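Local atomic coordinates of Cys-Gly metallodipeptidase DUG1 (Saccharomyces cerevisiae, PDB entry 4G1P), a protein that catalyses the metal-dependent hydrolysis of dipeptides, with high specificity for Cys-Gly, and serves as the catalytic component of the complex that degrades glutathione. Residues Q250-L255 and G343-R348; E243-L248 and H322-A327; S360-H365 and C379-I384. All blocks are in the same frame, centred on the assembly; numbering follows the deposited sequence.

Contact 1. Residues Q250-L255 and G343-R348; sequences QVLGSL and GKFSIR. With CYS (cysteine), chain E.
In the helix-covered sheet of the C-terminal lid domain, Leu252 and Leu255, at the end of helix 244-252 and in the turn that follows it, pack against Gly343 and Phe345 of strand 340-349. Leu255 CD1 lies almost over the centre of the Phe345 ring, 3.4 Å from the ring centroid, a CH-pi contact in which the two side chains cross at about a right angle. Phe345 CG sits between its backbone N and carbonyl carbon (chi1 68°), which lifts the ring off the strand to meet the methyl. Leu252 divides its branches: CD1 approaches Phe345 CD1 obliquely, and CD2 rests 3.8 Å from Gly343 CA. Reducing Phe345 to an alanine would probably leave Leu255 CD1 without the ring face it covers and open a gap between turn and strand. Farther along the strand, Arg348 NH1 gives the bound cysteine a nearly straight hydrogen bond (168°), 2.9 Å to its O, and so ties the strand to the substrate pocket. Strand 340-349 runs between strands 318-325 and 210-226; Leu255 also touches Leu319 of the former and His365 and Cys366 of helix 355-371, while Met249 of the second subunit packs on Leu252.

Contact 2. Residues E243-L248 and H322-A327; sequences EPMIDL and HGVEGA
Met245 and Leu248, one helical turn apart on helix 244-252, converge on Val324 near the end of strand 318-325. Leu248 and Val324 meet tip to tip: Leu248 CD2 comes 3.9 Å from Val324 CG1 and also touches CG2, so that it faces both branches of the valine. With its CG anti to the backbone N (chi1 -174°), the leucine sends its branches away from the helix toward the strand. Met245 arrives obliquely. Its chain bends at chi2 (-56°) and again at chi3 (-73°), and its SD, rather than the terminal methyl, does the touching, 3.9 Å from Val324 CG1. That methyl of the valine is therefore shared by the two helical side chains. This side of the contact is buried and wholly apolar, and Val341 of the adjoining strand 340-349 extends it, touching both Met245 and Leu248.

The other side is looser. Beyond Val324 the chain leaves the strand through the partly exposed Glu325 and Gly326, and the contact there is reduced to a single methyl, Ala327 CB, 4.0 Å from Met245 SD. Ala327 remains partly open to solvent, although Pro338 of the same chain and His322 of the second subunit also pack on it. Just ahead of the helix, the Glu243 carboxylate reaches across to Ser320 and to the backbone of Ile321 of the second subunit, so the helix start borders the dimer interface. The arrangement is that of the first beta-alpha-beta crossover of a ferredoxin-like fold, as in the dimerisation domains of M20 peptidases: helix 244-252 lies in the connection from strand 210-226 to strand 318-325, which also holds several further helices, and packs over strand 340-349 between them.

Contact 3. Residues S360-H365 and C379-I384; sequences SLVQKH and CRTELI
Thr381 CG2 stands anti to its own backbone N, and Val362 CG1 holds the same relation to the N of its residue (Val362 chi1 163°); these settings point one methyl from the strand and one from the helix at each other. The methyls meet 4.0 Å apart, with the two side chains crossing at about a right angle. Gln363 comes by another route: its CG is anti to the carbonyl carbon (chi1 -77°), and the chain then runs extended, which carries the amide alongside the strand. There its NE2 gives a weak hydrogen bond to Thr381 O, 3.4 Å long and bent to 152°, while Gln363 CG passes 3.6 Å from the same oxygen. Thr381 is thus met at two points, its side-chain methyl by van der Waals packing and its backbone carbonyl by this long bond at the partly exposed margin. Its hydroxyl turns to other company, OG1 being hydrogen-bonded to Thr223 OG1 on the neighbouring strand 210-226. Val362, in turn, also packs on Phe345 and Ile347 of strand 340-349, so this one valine touches two strands of the sheet. Strand 340-349, helix 355-371 and strand 378-391 follow one another in the chain, and both strands pair antiparallel with strand 210-226 lying between them: the second beta-alpha-beta crossover of the ferredoxin-like lid domain.

All three contacts lay helices on the one sheet of the lid domain. Contacts 1 and 2 use opposite ends of helix 244-252 on adjacent strands, and both border the second subunit; contact 3 brings in the other helix, 355-371. Contact 1 lies between the others, its touching residues all buried, and it joins contact 2 through the Lys344-Glu325 salt bridge and contact 3 through a probable hydrogen bond between Ser254 and His365. Contact 2 is apolar inside and opens toward solvent at its loop. In contact 3 a weak hydrogen bond from a side-chain amide supplements methyl packing where the helix nears the surface. Through its strand, contact 1 alone extends to the bound cysteine.

Contact 1. Residues Q250-L255 and G343-R348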
# COMPACT_ATOMS: atom_id res chain seq x y z
N GLN A 250 -1.40 10.88 13.39
CA GLN A 250 -1.24 12.12 14.11
C GLN A 250 0.00 12.90 13.68
O GLN A 250 -0.07 14.10 13.44
CB GLN A 250 -1.30 11.85 15.62
CG GLN A 250 -2.74 11.81 16.11
CD GLN A 250 -2.95 10.92 17.32
OE1 GLN A 250 -2.00 10.45 17.95
NE2 GLN A 250 -4.22 10.68 17.65
N VAL A 251 1.13 12.21 13.55
CA VAL A 251 2.35 12.89 13.15
C VAL A 251 2.21 13.45 11.74
O VAL A 251 2.50 14.62 11.49
CB VAL A 251 3.57 11.97 13.26
CG1 VAL A 251 4.77 12.59 12.57
CG2 VAL A 251 3.90 11.70 14.72
N LEU A 252 1.76 12.60 10.83
CA LEU A 252 1.59 12.98 9.43
C LEU A 252 0.56 14.07 9.29
O LEU A 252 0.69 14.97 8.46
CB LEU A 252 1.14 11.76 8.62
CG LEU A 252 2.06 11.20 7.55
CD1 LEU A 252 3.52 11.57 7.82
CD2 LEU A 252 1.88 9.69 7.47
N GLY A 253 -0.47 14.00 10.12
CA GLY A 253 -1.58 14.93 10.03
C GLY A 253 -1.26 16.28 10.63
O GLY A 253 -2.13 17.14 10.75
N SER A 254 -0.01 16.49 11.00
CA SER A 254 0.39 17.71 11.68
C SER A 254 1.34 18.49 10.81
O SER A 254 1.90 19.50 11.25
CB SER A 254 1.09 17.37 13.00
OG SER A 254 2.42 16.93 12.75
N LEU A 255 1.53 18.03 9.58
CA LEU A 255 2.55 18.61 8.71
C LEU A 255 2.02 19.76 7.84
O LEU A 255 2.77 20.64 7.44
CB LEU A 255 3.16 17.53 7.82
CG LEU A 255 3.92 16.37 8.47
CD1 LEU A 255 4.38 15.38 7.42
CD2 LEU A 255 5.10 16.89 9.26
N GLY A 343 5.66 6.64 6.78
CA GLY A 343 4.85 7.68 6.17
C GLY A 343 5.66 8.46 5.15
O GLY A 343 6.75 8.94 5.46
N LYS A 344 5.12 8.59 3.94
CA LYS A 344 5.83 9.25 2.85
C LYS A 344 5.32 10.67 2.61
O LYS A 344 4.12 10.89 2.42
CB LYS A 344 5.73 8.42 1.57
CG LYS A 344 6.16 6.95 1.74
CD LYS A 344 7.64 6.86 2.06
CE LYS A 344 8.08 5.43 2.29
NZ LYS A 344 7.82 4.58 1.12
N PHE A 345 6.22 11.64 2.63
CA PHE A 345 5.87 13.03 2.33
C PHE A 345 7.06 13.85 1.81
O PHE A 345 8.22 13.64 2.20
CB PHE A 345 5.24 13.72 3.55
CG PHE A 345 6.21 13.94 4.68
CD1 PHE A 345 6.53 12.91 5.55
CD2 PHE A 345 6.80 15.17 4.87
CE1 PHE A 345 7.41 13.11 6.59
CE2 PHE A 345 7.69 15.38 5.91
CZ PHE A 345 8.00 14.35 6.77
N SER A 346 6.79 14.77 0.91
CA SER A 346 7.86 15.61 0.38
C SER A 346 7.54 17.11 0.44
O SER A 346 6.37 17.52 0.49
CB SER A 346 8.22 15.19 -1.04
OG SER A 346 7.07 15.21 -1.85
N ILE A 347 8.61 17.91 0.46
CA ILE A 347 8.47 19.35 0.43
C ILE A 347 9.13 19.91 -0.82
O ILE A 347 10.28 19.60 -1.14
CB ILE A 347 9.08 19.99 1.68
CG1 ILE A 347 8.40 19.43 2.95
CG2 ILE A 347 8.93 21.50 1.61
CD1 ILE A 347 9.01 19.91 4.28
N ARG A 348 8.37 20.73 -1.55
CA ARG A 348 8.93 21.45 -2.69
C ARG A 348 9.62 22.70 -2.18
O ARG A 348 8.99 23.57 -1.58
CB ARG A 348 7.83 21.80 -3.69
CG ARG A 348 7.18 20.57 -4.35
CD ARG A 348 8.12 19.86 -5.31
NE ARG A 348 7.57 18.58 -5.73
CZ ARG A 348 8.09 17.79 -6.66
NH1 ARG A 348 9.19 18.14 -7.33
NH2 ARG A 348 7.49 16.63 -6.94
N CYS E . 10.26 13.53 -10.27
CA CYS E . 10.33 13.89 -8.87
C CYS E . 9.61 15.22 -8.66
O CYS E . 9.94 16.22 -9.31
CB CYS E . 11.78 13.92 -8.38
SG CYS E . 11.96 14.29 -6.66

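Contact 2. Residues E243-L248 and H322-A327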
# COMPACT_ATOMS: atom_id res chain seq x y z
N GLU A 243 -0.55 1.38 18.73
CA GLU A 243 -0.50 1.14 17.29
C GLU A 243 0.31 2.21 16.53
O GLU A 243 -0.04 3.39 16.53
CB GLU A 243 -1.91 1.03 16.72
CG GLU A 243 -2.80 0.06 17.49
CD GLU A 243 -4.15 -0.21 16.82
OE1 GLU A 243 -4.35 0.19 15.65
OE2 GLU A 243 -5.01 -0.83 17.47
N PRO A 244 1.40 1.78 15.88
CA PRO A 244 2.19 2.66 15.01
C PRO A 244 1.31 3.44 14.02
O PRO A 244 1.51 4.64 13.85
CB PRO A 244 3.10 1.69 14.28
CG PRO A 244 3.33 0.62 15.28
CD PRO A 244 2.03 0.46 16.02
N MET A 245 0.34 2.78 13.40
CA MET A 245 -0.57 3.48 12.49
C MET A 245 -1.32 4.64 13.14
O MET A 245 -1.59 5.65 12.48
CB MET A 245 -1.55 2.51 11.82
CG MET A 245 -1.00 1.87 10.54
SD MET A 245 -0.46 3.04 9.26
CE MET A 245 -2.03 3.65 8.67
N ILE A 246 -1.66 4.50 14.41
CA ILE A 246 -2.43 5.54 15.09
C ILE A 246 -1.55 6.76 15.36
O ILE A 246 -1.93 7.90 15.08
CB ILE A 246 -3.08 4.99 16.36
CG1 ILE A 246 -4.17 3.98 15.99
CG2 ILE A 246 -3.68 6.11 17.18
CD1 ILE A 246 -4.76 3.23 17.17
N ASP A 247 -0.35 6.52 15.89
CA ASP A 247 0.61 7.60 16.06
C ASP A 247 0.86 8.30 14.72
O ASP A 247 0.84 9.53 14.64
CB ASP A 247 1.92 7.07 16.63
CG ASP A 247 1.72 6.35 17.96
OD1 ASP A 247 0.66 6.58 18.58
OD2 ASP A 247 2.61 5.57 18.37
N LEU A 248 1.06 7.49 13.68
CA LEU A 248 1.43 7.99 12.37
C LEU A 248 0.40 8.93 11.75
O LEU A 248 0.77 9.90 11.09
CB LEU A 248 1.73 6.84 11.41
CG LEU A 248 2.28 7.32 10.06
CD1 LEU A 248 3.68 7.87 10.24
CD2 LEU A 248 2.22 6.25 8.96
N HIS A 322 2.17 11.33 0.37
CA HIS A 322 2.12 10.35 -0.71
C HIS A 322 1.50 9.00 -0.38
O HIS A 322 0.94 8.35 -1.26
CB HIS A 322 3.53 10.14 -1.24
CG HIS A 322 4.20 11.42 -1.60
ND1 HIS A 322 3.77 12.21 -2.64
CD2 HIS A 322 5.24 12.07 -1.04
CE1 HIS A 322 4.54 13.28 -2.72
NE2 HIS A 322 5.44 13.22 -1.76
N GLY A 323 1.61 8.56 0.86
CA GLY A 323 1.12 7.24 1.19
C GLY A 323 1.91 6.60 2.30
O GLY A 323 2.90 7.16 2.80
N VAL A 324 1.47 5.41 2.70
CA VAL A 324 2.06 4.69 3.81
C VAL A 324 2.63 3.37 3.33
O VAL A 324 1.97 2.63 2.60
CB VAL A 324 1.03 4.42 4.92
CG1 VAL A 324 1.68 3.71 6.06
CG2 VAL A 324 0.42 5.69 5.40
N GLU A 325 3.86 3.08 3.73
CA GLU A 325 4.48 1.79 3.48
C GLU A 325 4.46 0.91 4.75
O GLU A 325 4.78 1.38 5.84
CB GLU A 325 5.92 2.00 3.01
CG GLU A 325 6.75 0.73 2.85
CD GLU A 325 8.23 1.03 2.69
OE1 GLU A 325 8.56 2.17 2.29
OE2 GLU A 325 9.07 0.14 2.96
N GLY A 326 4.08 -0.36 4.60
CA GLY A 326 4.20 -1.32 5.69
C GLY A 326 2.88 -1.68 6.35
O GLY A 326 2.84 -2.44 7.32
N ALA A 327 1.79 -1.12 5.83
CA ALA A 327 0.47 -1.39 6.37
C ALA A 327 -0.38 -2.14 5.36
O ALA A 327 0.15 -2.81 4.46
CB ALA A 327 -0.21 -0.10 6.80

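Contact 3. Residues S360-H365 and C379-I384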
# COMPACT_ATOMS: atom_id res chain seq x y z
N SER A 360 16.36 19.58 9.42
CA SER A 360 16.36 19.71 10.86
C SER A 360 15.00 20.14 11.33
O SER A 360 14.46 19.59 12.30
CB SER A 360 17.40 20.72 11.31
OG SER A 360 18.70 20.20 11.12
N LEU A 361 14.42 21.13 10.66
CA LEU A 361 13.13 21.65 11.09
C LEU A 361 12.09 20.55 11.03
O LEU A 361 11.23 20.45 11.89
CB LEU A 361 12.70 22.82 10.22
CG LEU A 361 13.53 24.08 10.40
CD1 LEU A 361 13.24 25.08 9.27
CD2 LEU A 361 13.29 24.71 11.78
N VAL A 362 12.19 19.71 10.00
CA VAL A 362 11.24 18.65 9.75
C VAL A 362 11.35 17.58 10.84
O VAL A 362 10.35 17.13 11.38
CB VAL A 362 11.43 18.04 8.35
CG1 VAL A 362 10.74 16.70 8.25
CG2 VAL A 362 10.90 18.99 7.29
N GLN A 363 12.58 17.20 11.16
CA GLN A 363 12.85 16.26 12.23
C GLN A 363 12.41 16.80 13.59
O GLN A 363 11.76 16.10 14.39
CB GLN A 363 14.34 15.95 12.27
CG GLN A 363 14.77 14.99 11.20
CD GLN A 363 16.27 14.93 11.06
OE1 GLN A 363 16.98 15.79 11.57
NE2 GLN A 363 16.77 13.91 10.37
N LYS A 364 12.77 18.04 13.86
CA LYS A 364 12.37 18.68 15.11
C LYS A 364 10.86 18.63 15.27
O LYS A 364 10.36 18.29 16.34
CB LYS A 364 12.90 20.12 15.16
CG LYS A 364 12.42 20.96 16.34
CD LYS A 364 13.23 22.26 16.47
CE LYS A 364 12.43 23.38 17.15
NZ LYS A 364 12.78 23.60 18.59
N HIS A 365 10.13 18.94 14.21
CA HIS A 365 8.68 18.98 14.25
C HIS A 365 8.10 17.59 14.48
O HIS A 365 7.21 17.40 15.32
CB HIS A 365 8.14 19.55 12.94
CG HIS A 365 6.66 19.43 12.79
ND1 HIS A 365 5.80 20.49 13.01
CD2 HIS A 365 5.88 18.38 12.43
CE1 HIS A 365 4.56 20.09 12.80
NE2 HIS A 365 4.57 18.82 12.44
N CYS A 379 10.15 6.05 17.00
CA CYS A 379 9.87 6.95 15.88
C CYS A 379 11.08 7.78 15.48
O CYS A 379 11.88 8.21 16.32
CB CYS A 379 8.69 7.89 16.19
SG CYS A 379 8.22 8.99 14.78
N ARG A 380 11.19 8.00 14.18
CA ARG A 380 12.23 8.85 13.64
C ARG A 380 11.90 9.18 12.19
O ARG A 380 11.22 8.42 11.49
CB ARG A 380 13.58 8.17 13.73
CG ARG A 380 13.78 7.06 12.77
CD ARG A 380 15.11 6.40 13.02
NE ARG A 380 15.28 5.23 12.17
CZ ARG A 380 15.67 5.28 10.90
NH1 ARG A 380 15.92 6.46 10.34
NH2 ARG A 380 15.81 4.16 10.20
N THR A 381 12.38 10.34 11.74
CA THR A 381 12.09 10.81 10.41
C THR A 381 13.39 10.99 9.64
O THR A 381 14.33 11.61 10.11
CB THR A 381 11.28 12.12 10.45
OG1 THR A 381 9.95 11.81 10.89
CG2 THR A 381 11.20 12.78 9.08
N GLU A 382 13.44 10.42 8.44
CA GLU A 382 14.66 10.50 7.67
C GLU A 382 14.45 10.97 6.24
O GLU A 382 13.36 10.85 5.67
CB GLU A 382 15.42 9.19 7.73
CG GLU A 382 14.98 8.14 6.75
CD GLU A 382 15.59 6.79 7.07
OE1 GLU A 382 16.19 6.66 8.15
OE2 GLU A 382 15.47 5.85 6.24
N LEU A 383 15.50 11.55 5.68
CA LEU A 383 15.45 12.09 4.35
C LEU A 383 15.72 10.95 3.38
O LEU A 383 16.64 10.17 3.58
CB LEU A 383 16.50 13.20 4.21
CG LEU A 383 16.78 13.81 2.83
CD1 LEU A 383 15.66 14.74 2.43
CD2 LEU A 383 18.12 14.53 2.83
N ILE A 384 14.91 10.84 2.33
CA ILE A 384 15.17 9.82 1.33
C ILE A 384 16.02 10.37 0.19
O ILE A 384 17.01 9.76 -0.20
CB ILE A 384 13.89 9.21 0.75
CG1 ILE A 384 13.08 8.54 1.87
CG2 ILE A 384 14.26 8.24 -0.36
CD1 ILE A 384 11.70 8.06 1.46